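Local atomic coordinates of ABC transporter ATP-binding protein (Sulfolobus tokodaii, PDB entry 2PJZ), a protein that probably binds and hydrolyses ATP as the nucleotide-binding subunit of an ABC transporter, perhaps one that imports cobalt. Residues L54-N59 and M65-I70. Sequence-based numbering, arbitrary orientation. Where two conformers were deposited one is given.
Sequences LPYSGN and MEVRKI. With SO4 (sulfate ion), chain F; SO4 (sulfate ion), chain B.
Y56 and E66 meet at the tight end of this contact, where Y56 OH donates a hydrogen bond to E66 OE1 at 2.6 Å, on the syn side of the carboxylate. With CG wedged between the backbone N and the carbonyl carbon (chi1 51°), the Y56 ring runs across to the second segment, and its OH also presses on V67 CB (3.3 Å). E66 OE1 further accepts the backbone N of I60 and makes a salt bridge to R68 NH1 (3.2 Å), while OE2 takes the backbone N of R68 from above the carboxylate plane. With an alanine in place of E66, the Y56 hydroxyl would probably lose its acceptor and the R68 guanidinium its carboxylate partner, and so be freer to swing. Toward solvent the grip passes to R68, whose extended side chain lays the guanidinium over one face of the ring in an off-centre cation-pi contact, the planes 32° apart. Its NH1 and NH2 both reach G58 O, at 3.0 Å and 3.1 Å, and NH2 adds a weak bond to Y56 O. Here a water bridges R68 NE and, weakly, Y56 N, and N59 ND2 merely lies near NH1. The arrangement ties the loop after helix 43-50 to the 3-10 turn that follows edge strand 65-66, at the edge of the antiparallel beta subdomain characteristic of ABC ATPases.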
loop_
_atom_site.group_PDB
_atom_site.type_symbol
_atom_site.label_atom_id
_atom_site.label_comp_id
_atom_site.label_asym_id
_atom_site.label_seq_id
_atom_site.Cartn_x
_atom_site.Cartn_y
_atom_site.Cartn_z
ATOM N N LEU A 54 -12.238 -2.262 9.423
ATOM C CA LEU A 54 -13.470 -2.504 8.664
ATOM C C LEU A 54 -13.823 -3.976 8.741
ATOM O O LEU A 54 -12.917 -4.799 8.759
ATOM C CB LEU A 54 -13.198 -2.162 7.203
ATOM C CG LEU A 54 -14.003 -1.211 6.329
ATOM C CD1 LEU A 54 -14.573 -0.020 7.065
ATOM C CD2 LEU A 54 -13.094 -0.772 5.184
ATOM N N PRO A 55 -15.124 -4.322 8.752
ATOM C CA PRO A 55 -15.471 -5.742 8.714
ATOM C C PRO A 55 -15.211 -6.304 7.312
ATOM O O PRO A 55 -15.160 -5.542 6.331
ATOM C CB PRO A 55 -16.971 -5.779 8.983
ATOM C CG PRO A 55 -17.467 -4.396 8.791
ATOM C CD PRO A 55 -16.305 -3.443 8.837
ATOM N N TYR A 56 -15.083 -7.627 7.244
ATOM C CA TYR A 56 -14.751 -8.333 6.004
ATOM C C TYR A 56 -15.268 -9.765 6.185
ATOM O O TYR A 56 -15.418 -10.248 7.328
ATOM C CB TYR A 56 -13.186 -8.343 5.775
ATOM C CG TYR A 56 -12.403 -8.832 6.976
ATOM C CD1 TYR A 56 -12.025 -10.164 7.078
ATOM C CD2 TYR A 56 -12.080 -7.957 8.041
ATOM C CE1 TYR A 56 -11.329 -10.652 8.222
ATOM C CE2 TYR A 56 -11.410 -8.430 9.187
ATOM C CZ TYR A 56 -11.047 -9.759 9.259
ATOM O OH TYR A 56 -10.395 -10.243 10.376
ATOM N N SER A 57 -15.503 -10.463 5.080
ATOM C CA SER A 57 -15.736 -11.910 5.158
ATOM C C SER A 57 -14.396 -12.643 4.974
ATOM O O SER A 57 -13.410 -12.036 4.475
ATOM C CB SER A 57 -16.746 -12.342 4.111
ATOM O OG SER A 57 -16.266 -12.071 2.799
ATOM N N GLY A 58 -14.366 -13.915 5.365
ATOM C CA GLY A 58 -13.113 -14.697 5.362
ATOM C C GLY A 58 -12.242 -14.313 6.560
ATOM O O GLY A 58 -12.730 -13.768 7.572
ATOM N N ASN A 59 -10.947 -14.579 6.448
ATOM C CA ASN A 59 -10.040 -14.464 7.594
ATOM C C ASN A 59 -8.764 -13.810 7.185
ATOM O O ASN A 59 -8.306 -13.976 6.056
ATOM C CB ASN A 59 -9.784 -15.868 8.170
ATOM C CG ASN A 59 -11.036 -16.419 8.848
ATOM O OD1 ASN A 59 -11.763 -17.259 8.270
ATOM N ND2 ASN A 59 -11.393 -15.822 9.952
ATOM N N MET A 65 -2.428 -14.586 14.286
ATOM C CA MET A 65 -3.519 -13.946 15.025
ATOM C C MET A 65 -4.550 -13.422 14.025
ATOM O O MET A 65 -4.253 -12.506 13.240
ATOM C CB MET A 65 -2.990 -12.756 15.863
ATOM C CG MET A 65 -1.799 -13.060 16.779
ATOM S SD MET A 65 -1.359 -11.675 17.919
ATOM C CE MET A 65 -0.062 -12.385 18.880
ATOM N N GLU A 66 -5.767 -13.985 14.043
ATOM C CA GLU A 66 -6.832 -13.475 13.189
ATOM C C GLU A 66 -7.158 -12.027 13.587
ATOM O O GLU A 66 -7.135 -11.651 14.781
ATOM C CB GLU A 66 -8.074 -14.396 13.209
ATOM C CG GLU A 66 -8.818 -14.449 11.842
ATOM C CD GLU A 66 -9.710 -13.259 11.614
ATOM O OE1 GLU A 66 -9.707 -12.729 10.495
ATOM O OE2 GLU A 66 -10.396 -12.826 12.589
ATOM N N VAL A 67 -7.398 -11.192 12.591
ATOM C CA VAL A 67 -7.515 -9.761 12.840
ATOM C C VAL A 67 -8.631 -9.420 13.833
ATOM O O VAL A 67 -8.506 -8.471 14.617
ATOM C CB VAL A 67 -7.601 -8.978 11.509
ATOM C CG1 VAL A 67 -8.243 -7.558 11.723
ATOM C CG2 VAL A 67 -6.202 -8.863 10.907
ATOM N N ARG A 68 -9.699 -10.208 13.859
ATOM C CA ARG A 68 -10.767 -9.982 14.867
ATOM C C ARG A 68 -10.301 -10.167 16.308
ATOM O O ARG A 68 -10.982 -9.753 17.233
ATOM C CB ARG A 68 -11.944 -10.925 14.604
ATOM C CG ARG A 68 -12.600 -10.608 13.265
ATOM C CD ARG A 68 -13.606 -11.698 12.883
ATOM N NE ARG A 68 -14.165 -11.418 11.541
ATOM C CZ ARG A 68 -13.819 -12.088 10.441
ATOM N NH1 ARG A 68 -12.889 -13.061 10.512
ATOM N NH2 ARG A 68 -14.370 -11.771 9.266
ATOM N N LYS A 69 -9.158 -10.835 16.477
ATOM C CA LYS A 69 -8.594 -11.149 17.780
ATOM C C LYS A 69 -7.495 -10.149 18.140
ATOM O O LYS A 69 -6.765 -10.372 19.113
ATOM C CB LYS A 69 -8.037 -12.593 17.764
ATOM C CG LYS A 69 -9.141 -13.666 17.548
ATOM C CD LYS A 69 -8.566 -15.112 17.575
ATOM C CE LYS A 69 -9.744 -16.102 17.424
ATOM N NZ LYS A 69 -9.352 -17.530 17.573
ATOM N N ILE A 70 -7.378 -9.053 17.372
ATOM C CA ILE A 70 -6.345 -8.056 17.646
ATOM C C ILE A 70 -6.944 -6.693 17.974
ATOM O O ILE A 70 -7.517 -6.026 17.099
ATOM C CB ILE A 70 -5.351 -7.886 16.472
ATOM C CG1 ILE A 70 -4.700 -9.250 16.125
ATOM C CG2 ILE A 70 -4.242 -6.882 16.848
ATOM C CD1 ILE A 70 -3.816 -9.219 14.818
HETATM S S SO4 F . -18.767 -9.913 1.820
HETATM O O1 SO4 F . -19.102 -9.041 0.607
HETATM O O2 SO4 F . -19.881 -10.361 2.769
HETATM O O3 SO4 F . -18.132 -11.157 1.343
HETATM O O4 SO4 F . -17.755 -9.157 2.584
HETATM S S SO4 B . -7.784 -19.393 15.192
HETATM O O1 SO4 B . -8.559 -19.912 14.062
HETATM O O2 SO4 B . -7.943 -17.910 15.245
HETATM O O3 SO4 B . -8.207 -19.974 16.473
HETATM O O4 SO4 B . -6.406 -19.745 14.997
HETATM O O HOH W 1 -15.671 -8.879 10.325
#